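Local coordinates for protein inulin fructotransferase (Bacillus sp. snu-7, PDB 2INV) that converts inulin by intramolecular fructosyl transfer, a lyase-type reaction that releases a cyclic di-fructose anhydride from the polymer, at residues 271-276 with 295-300; 334-339 with 350-355. One frame throughout, in Å; residues are numbered along the deposited sequence.

Both interactions lie in the right-handed parallel beta-helix, their centres about 9 Å apart, and they follow one another along the chain, 271-276 with 295-300 closing before 334-339 with 350-355 opens. They share a sheet, because strand 285-299 pairs with strand 328-337. They touch directly through a probable backbone hydrogen bond of 2.9 Å from Ala335 N to Ile296 O, a probable one of 2.7 Å between Thr299 OG1 and Asn337 O, and packing of Arg298 CG on Tyr336 CD2 at 3.4 Å. Interaction 1 thus joins strands of successive coils beside the bound sugar, whereas interaction 2 packs side chains of the next coil against the strand beyond it, across the helix interior.

Interaction 1: 271-276 with 295-300; sequences RLQGFY and HIRRTN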
loop_
_atom_site.group_PDB
_atom_site.type_symbol
_atom_site.label_atom_id
_atom_site.label_comp_id
_atom_site.label_asym_id
_atom_site.label_seq_id
_atom_site.Cartn_x
_atom_site.Cartn_y
_atom_site.Cartn_z
ATOM N N ARG A 271 -10.826 1.120 5.890
ATOM C CA ARG A 271 -12.132 1.751 5.790
ATOM C C ARG A 271 -13.157 0.636 5.786
ATOM O O ARG A 271 -13.185 -0.173 4.865
ATOM C CB ARG A 271 -12.235 2.572 4.500
ATOM C CG ARG A 271 -13.559 3.356 4.355
ATOM C CD ARG A 271 -14.676 2.514 3.755
ATOM N NE ARG A 271 -15.943 3.244 3.707
ATOM C CZ ARG A 271 -16.744 3.283 2.643
ATOM N NH1 ARG A 271 -16.411 2.639 1.530
ATOM N NH2 ARG A 271 -17.882 3.967 2.690
ATOM N N LEU A 272 -13.975 0.576 6.831
ATOM C CA LEU A 272 -14.992 -0.454 6.930
ATOM C C LEU A 272 -16.404 0.117 6.900
ATOM O O LEU A 272 -16.735 1.021 7.660
ATOM C CB LEU A 272 -14.806 -1.285 8.210
ATOM C CG LEU A 272 -13.756 -2.405 8.185
ATOM C CD1 LEU A 272 -12.369 -1.828 7.925
ATOM C CD2 LEU A 272 -13.785 -3.150 9.513
ATOM N N GLN A 273 -17.233 -0.423 6.013
ATOM C CA GLN A 273 -18.630 -0.002 5.888
ATOM C C GLN A 273 -19.525 -1.229 5.778
ATOM O O GLN A 273 -19.405 -2.002 4.829
ATOM C CB GLN A 273 -18.834 0.881 4.651
ATOM C CG GLN A 273 -20.196 1.583 4.634
ATOM C CD GLN A 273 -20.561 2.195 3.298
ATOM O OE1 GLN A 273 -21.307 3.181 3.239
ATOM N NE2 GLN A 273 -20.056 1.605 2.217
ATOM N N GLY A 274 -20.410 -1.404 6.754
ATOM C CA GLY A 274 -21.305 -2.542 6.730
ATOM C C GLY A 274 -22.745 -2.158 7.006
ATOM O O GLY A 274 -23.028 -1.059 7.470
ATOM N N PHE A 275 -23.662 -3.075 6.718
ATOM C CA PHE A 275 -25.089 -2.846 6.957
ATOM C C PHE A 275 -25.583 -3.759 8.060
ATOM O O PHE A 275 -26.776 -3.794 8.355
ATOM C CB PHE A 275 -25.939 -3.166 5.724
ATOM C CG PHE A 275 -25.646 -2.319 4.517
ATOM C CD1 PHE A 275 -25.410 -0.956 4.631
ATOM C CD2 PHE A 275 -25.701 -2.882 3.243
ATOM C CE1 PHE A 275 -25.240 -0.167 3.490
ATOM C CE2 PHE A 275 -25.535 -2.110 2.109
ATOM C CZ PHE A 275 -25.305 -0.751 2.227
ATOM N N TYR A 276 -24.673 -4.519 8.654
ATOM C CA TYR A 276 -25.064 -5.446 9.699
ATOM C C TYR A 276 -24.114 -5.546 10.869
ATOM O O TYR A 276 -22.970 -5.096 10.820
ATOM C CB TYR A 276 -25.191 -6.877 9.156
ATOM C CG TYR A 276 -25.638 -7.004 7.729
ATOM C CD1 TYR A 276 -26.922 -6.625 7.342
ATOM C CD2 TYR A 276 -24.789 -7.549 6.768
ATOM C CE1 TYR A 276 -27.348 -6.799 6.035
ATOM C CE2 TYR A 276 -25.206 -7.720 5.459
ATOM C CZ TYR A 276 -26.487 -7.344 5.098
ATOM O OH TYR A 276 -26.908 -7.512 3.799
ATOM N N HIS A 295 -11.696 3.149 10.276
ATOM C CA HIS A 295 -12.961 3.869 10.285
ATOM C C HIS A 295 -14.032 2.808 10.152
ATOM O O HIS A 295 -14.105 2.099 9.147
ATOM C CB HIS A 295 -13.084 4.856 9.132
ATOM C CG HIS A 295 -14.213 5.824 9.298
ATOM N ND1 HIS A 295 -15.536 5.460 9.165
ATOM C CD2 HIS A 295 -14.211 7.161 9.510
ATOM C CE1 HIS A 295 -16.300 6.533 9.279
ATOM N NE2 HIS A 295 -15.519 7.577 9.488
ATOM N N ILE A 296 -14.860 2.703 11.180
ATOM C CA ILE A 296 -15.906 1.697 11.221
ATOM C C ILE A 296 -17.292 2.324 11.179
ATOM O O ILE A 296 -17.756 2.912 12.152
ATOM C CB ILE A 296 -15.716 0.849 12.485
ATOM C CG1 ILE A 296 -14.245 0.421 12.558
ATOM C CG2 ILE A 296 -16.632 -0.361 12.469
ATOM C CD1 ILE A 296 -13.806 -0.113 13.890
ATOM N N ARG A 297 -17.940 2.199 10.028
ATOM C CA ARG A 297 -19.260 2.762 9.814
ATOM C C ARG A 297 -20.335 1.714 9.604
ATOM O O ARG A 297 -20.305 0.932 8.652
ATOM C CB ARG A 297 -19.224 3.737 8.628
ATOM C CG ARG A 297 -20.482 3.750 7.762
ATOM C CD ARG A 297 -21.689 4.209 8.536
ATOM N NE ARG A 297 -22.398 5.285 7.853
ATOM C CZ ARG A 297 -23.085 6.236 8.479
ATOM N NH1 ARG A 297 -23.156 6.243 9.808
ATOM N NH2 ARG A 297 -23.693 7.189 7.779
ATOM N N ARG A 298 -21.293 1.724 10.519
ATOM C CA ARG A 298 -22.415 0.808 10.475
ATOM C C ARG A 298 -23.648 1.624 10.108
ATOM O O ARG A 298 -23.855 2.720 10.649
ATOM C CB ARG A 298 -22.606 0.160 11.846
ATOM C CG ARG A 298 -23.934 -0.555 12.039
ATOM C CD ARG A 298 -24.092 -1.699 11.059
ATOM N NE ARG A 298 -25.474 -1.835 10.623
ATOM C CZ ARG A 298 -26.474 -2.249 11.395
ATOM N NH1 ARG A 298 -26.256 -2.581 12.659
ATOM N NH2 ARG A 298 -27.699 -2.324 10.894
ATOM N N THR A 299 -24.448 1.117 9.176
ATOM C CA THR A 299 -25.657 1.826 8.785
ATOM C C THR A 299 -26.614 0.810 8.186
ATOM O O THR A 299 -26.352 -0.397 8.216
ATOM C CB THR A 299 -25.360 2.964 7.772
ATOM O OG1 THR A 299 -26.505 3.822 7.663
ATOM C CG2 THR A 299 -25.024 2.393 6.406
ATOM N N ASN A 300 -27.724 1.289 7.645
ATOM C CA ASN A 300 -28.712 0.383 7.078
ATOM C C ASN A 300 -28.531 0.222 5.572
ATOM O O ASN A 300 -28.127 1.153 4.870
ATOM C CB ASN A 300 -30.124 0.891 7.382
ATOM C CG ASN A 300 -30.322 2.328 6.974
ATOM O OD1 ASN A 300 -29.571 3.214 7.391
ATOM N ND2 ASN A 300 -31.346 2.575 6.168
HETATM O O HOH W 1 -15.578 3.465 7.256
HETATM O O HOH W 2 -22.786 5.518 4.747
#
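Parallel pairing between neighbouring coils of the beta-helix sets Leu272 beside Ile296 and Gln273 beside Arg297, the strands lying 10° apart. Four backbone hydrogen bonds hold them: Leu272 N to His295 O (2.8 Å), Arg297 N to Leu272 O (2.9 Å), Gly274 N to Arg297 O (3.0 Å) and Thr299 N to Gly274 O (3.1 Å). Leu272 O accepts a second hydrogen bond, from a water at 2.7 Å, which also bonds His295 ND1, while NE2 of that ring reaches Glu288 O of the second subunit. On the same face as His295, Gln273 and Arg297 run side by side, CG to CG 3.8 Å, their amide and guanidinium planes only 3° apart; Arg297 NE donates to a water lying in the guanidinium plane. Beyond Gly274, the Phe275 ring meets Thr299 CG2 at its edge and in its plane, 3.8 Å from CD1. The Arg298 chain, bent at chi2 and chi3, folds back so that NE donates to Thr299 O (2.9 Å), coming from above the carbonyl plane, 38° out of it, and Tyr276 CA lies over one guanidinium face. NH1 makes a salt bridge to Asp315. Phe275 touches the bound fructose, and its ring belongs to the sugar pocket; the backbone bonds, ending at Gly274 O, and the packing of Thr299 CG2 probably help place it.

Interaction 2: 334-339 with 350-355; sequences FAYNVP and PTQILI
Gln352 NE2 is hydrogen-bonded to Ser374 OG and lies 3.5 Å from Tyr336 CB; the same serine hydroxyl also bonds Pro350 O, so one group fastens both ends of the bend 350-352. The Gln352 chain, bent at chi2, sets its amide between two aromatic side chains. Its plane stands 79° from the Tyr336 ring and 74° from the Phe334 ring, with OE1 3.6 Å from Phe334 CD2. Nothing polar joins the two segments directly; the contact is van der Waals. Tyr336 has CG opposite its backbone N (chi1 -179°), which extends the ring toward Pro350. There the phenol end crosses the proline at about a right angle, OH 3.2 Å from Pro350 CG and CZ 3.4 Å from Pro350 CB. The hydroxyl is satisfied by Asp315 OD1, and Val338 CG2 sits 3.5 Å above one face of the ring, toward its rim. Replaced by an alanine, Tyr336 would probably leave Asp315 without this partner and open a gap beside Pro350 and the Gln352 amide. Two residues before Tyr336, Phe334 brings its CZ against Ile353, 3.4 Å from CD1, the two side chains again crossing nearly at right angles; Val319 and Val320 also touch the phenylalanine. Phe334 and Tyr336 both direct their CB toward 350-355, while Ala335 between them points away and packs on Glu288 of the second subunit. Aromatic and aliphatic side chains, with the glutamine amide held by Ser374, thus fill the inside of a corner where the chain turns at Gln352 from one face to another; such inward and outward alternation is characteristic of a parallel beta-helix, here the right-handed one.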
loop_
_atom_site.group_PDB
_atom_site.type_symbol
_atom_site.label_atom_id
_atom_site.label_comp_id
_atom_site.label_asym_id
_atom_site.label_seq_id
_atom_site.Cartn_x
_atom_site.Cartn_y
_atom_site.Cartn_z
ATOM N N PHE A 334 -16.021 5.216 15.119
ATOM C CA PHE A 334 -17.272 4.514 14.854
ATOM C C PHE A 334 -18.404 5.472 14.482
ATOM O O PHE A 334 -18.798 6.320 15.280
ATOM C CB PHE A 334 -17.718 3.704 16.078
ATOM C CG PHE A 334 -16.787 2.582 16.453
ATOM C CD1 PHE A 334 -15.576 2.847 17.086
ATOM C CD2 PHE A 334 -17.132 1.261 16.195
ATOM C CE1 PHE A 334 -14.723 1.817 17.462
ATOM C CE2 PHE A 334 -16.283 0.217 16.566
ATOM C CZ PHE A 334 -15.082 0.494 17.198
ATOM N N ALA A 335 -18.939 5.314 13.274
ATOM C CA ALA A 335 -20.045 6.143 12.796
ATOM C C ALA A 335 -21.230 5.206 12.602
ATOM O O ALA A 335 -21.288 4.442 11.640
ATOM C CB ALA A 335 -19.676 6.808 11.480
ATOM N N TYR A 336 -22.176 5.271 13.527
ATOM C CA TYR A 336 -23.342 4.402 13.491
ATOM C C TYR A 336 -24.647 5.153 13.235
ATOM O O TYR A 336 -25.075 5.994 14.034
ATOM C CB TYR A 336 -23.395 3.615 14.805
ATOM C CG TYR A 336 -24.531 2.640 14.944
ATOM C CD1 TYR A 336 -25.828 3.086 15.192
ATOM C CD2 TYR A 336 -24.312 1.266 14.858
ATOM C CE1 TYR A 336 -26.879 2.193 15.355
ATOM C CE2 TYR A 336 -25.359 0.360 15.022
ATOM C CZ TYR A 336 -26.636 0.830 15.270
ATOM O OH TYR A 336 -27.677 -0.052 15.436
ATOM N N ASN A 337 -25.272 4.843 12.101
ATOM C CA ASN A 337 -26.534 5.470 11.711
ATOM C C ASN A 337 -27.525 4.380 11.307
ATOM O O ASN A 337 -27.484 3.862 10.183
ATOM C CB ASN A 337 -26.316 6.418 10.532
ATOM C CG ASN A 337 -27.493 7.322 10.291
ATOM O OD1 ASN A 337 -27.491 8.121 9.359
ATOM N ND2 ASN A 337 -28.494 7.226 11.147
ATOM N N VAL A 338 -28.409 4.030 12.232
ATOM C CA VAL A 338 -29.389 2.992 11.985
ATOM C C VAL A 338 -30.748 3.353 12.583
ATOM O O VAL A 338 -30.846 3.774 13.735
ATOM C CB VAL A 338 -28.910 1.645 12.577
ATOM C CG1 VAL A 338 -29.975 0.567 12.383
ATOM C CG2 VAL A 338 -27.614 1.223 11.911
ATOM N N PRO A 339 -31.812 3.242 11.775
ATOM C CA PRO A 339 -33.191 3.531 12.178
ATOM C C PRO A 339 -33.565 2.842 13.490
ATOM O O PRO A 339 -33.374 1.632 13.639
ATOM C CB PRO A 339 -33.997 2.996 10.999
ATOM C CG PRO A 339 -33.144 3.393 9.840
ATOM C CD PRO A 339 -31.716 3.119 10.307
ATOM N N PRO A 350 -27.637 0.024 20.724
ATOM C CA PRO A 350 -26.621 -0.593 19.878
ATOM C C PRO A 350 -25.276 -0.643 20.603
ATOM O O PRO A 350 -24.905 0.298 21.313
ATOM C CB PRO A 350 -26.606 0.329 18.667
ATOM C CG PRO A 350 -28.060 0.617 18.497
ATOM C CD PRO A 350 -28.546 0.860 19.918
ATOM N N THR A 351 -24.553 -1.743 20.429
ATOM C CA THR A 351 -23.243 -1.900 21.054
ATOM C C THR A 351 -22.153 -1.700 20.017
ATOM O O THR A 351 -22.093 -2.430 19.032
ATOM C CB THR A 351 -23.068 -3.307 21.668
ATOM O OG1 THR A 351 -24.023 -3.506 22.718
ATOM C CG2 THR A 351 -21.659 -3.479 22.229
ATOM N N GLN A 352 -21.308 -0.698 20.223
ATOM C CA GLN A 352 -20.230 -0.449 19.283
ATOM C C GLN A 352 -19.158 -1.511 19.463
ATOM O O GLN A 352 -18.795 -2.215 18.514
ATOM C CB GLN A 352 -19.621 0.942 19.492
ATOM C CG GLN A 352 -20.560 2.118 19.161
ATOM C CD GLN A 352 -21.304 1.946 17.856
ATOM O OE1 GLN A 352 -20.707 1.671 16.803
ATOM N NE2 GLN A 352 -22.625 2.126 17.913
ATOM N N ILE A 353 -18.642 -1.627 20.681
ATOM C CA ILE A 353 -17.608 -2.620 20.948
ATOM C C ILE A 353 -18.008 -3.600 22.047
ATOM O O ILE A 353 -18.322 -3.211 23.173
ATOM C CB ILE A 353 -16.271 -1.953 21.333
ATOM C CG1 ILE A 353 -15.752 -1.147 20.148
ATOM C CG2 ILE A 353 -15.250 -3.009 21.743
ATOM C CD1 ILE A 353 -14.559 -0.271 20.463
ATOM N N LEU A 354 -18.016 -4.882 21.700
ATOM C CA LEU A 354 -18.360 -5.928 22.651
ATOM C C LEU A 354 -17.186 -6.858 22.880
ATOM O O LEU A 354 -16.632 -7.452 21.947
ATOM C CB LEU A 354 -19.561 -6.754 22.176
ATOM C CG LEU A 354 -19.846 -7.983 23.042
ATOM C CD1 LEU A 354 -20.242 -7.543 24.445
ATOM C CD2 LEU A 354 -20.951 -8.811 22.407
ATOM N N ILE A 355 -16.827 -6.980 24.147
ATOM C CA ILE A 355 -15.744 -7.838 24.573
ATOM C C ILE A 355 -16.480 -9.040 25.172
ATOM O O ILE A 355 -16.805 -9.078 26.356
ATOM C CB ILE A 355 -14.862 -7.073 25.594
ATOM C CG1 ILE A 355 -14.432 -5.733 24.978
ATOM C CG2 ILE A 355 -13.637 -7.879 25.972
ATOM C CD1 ILE A 355 -13.612 -5.868 23.695
#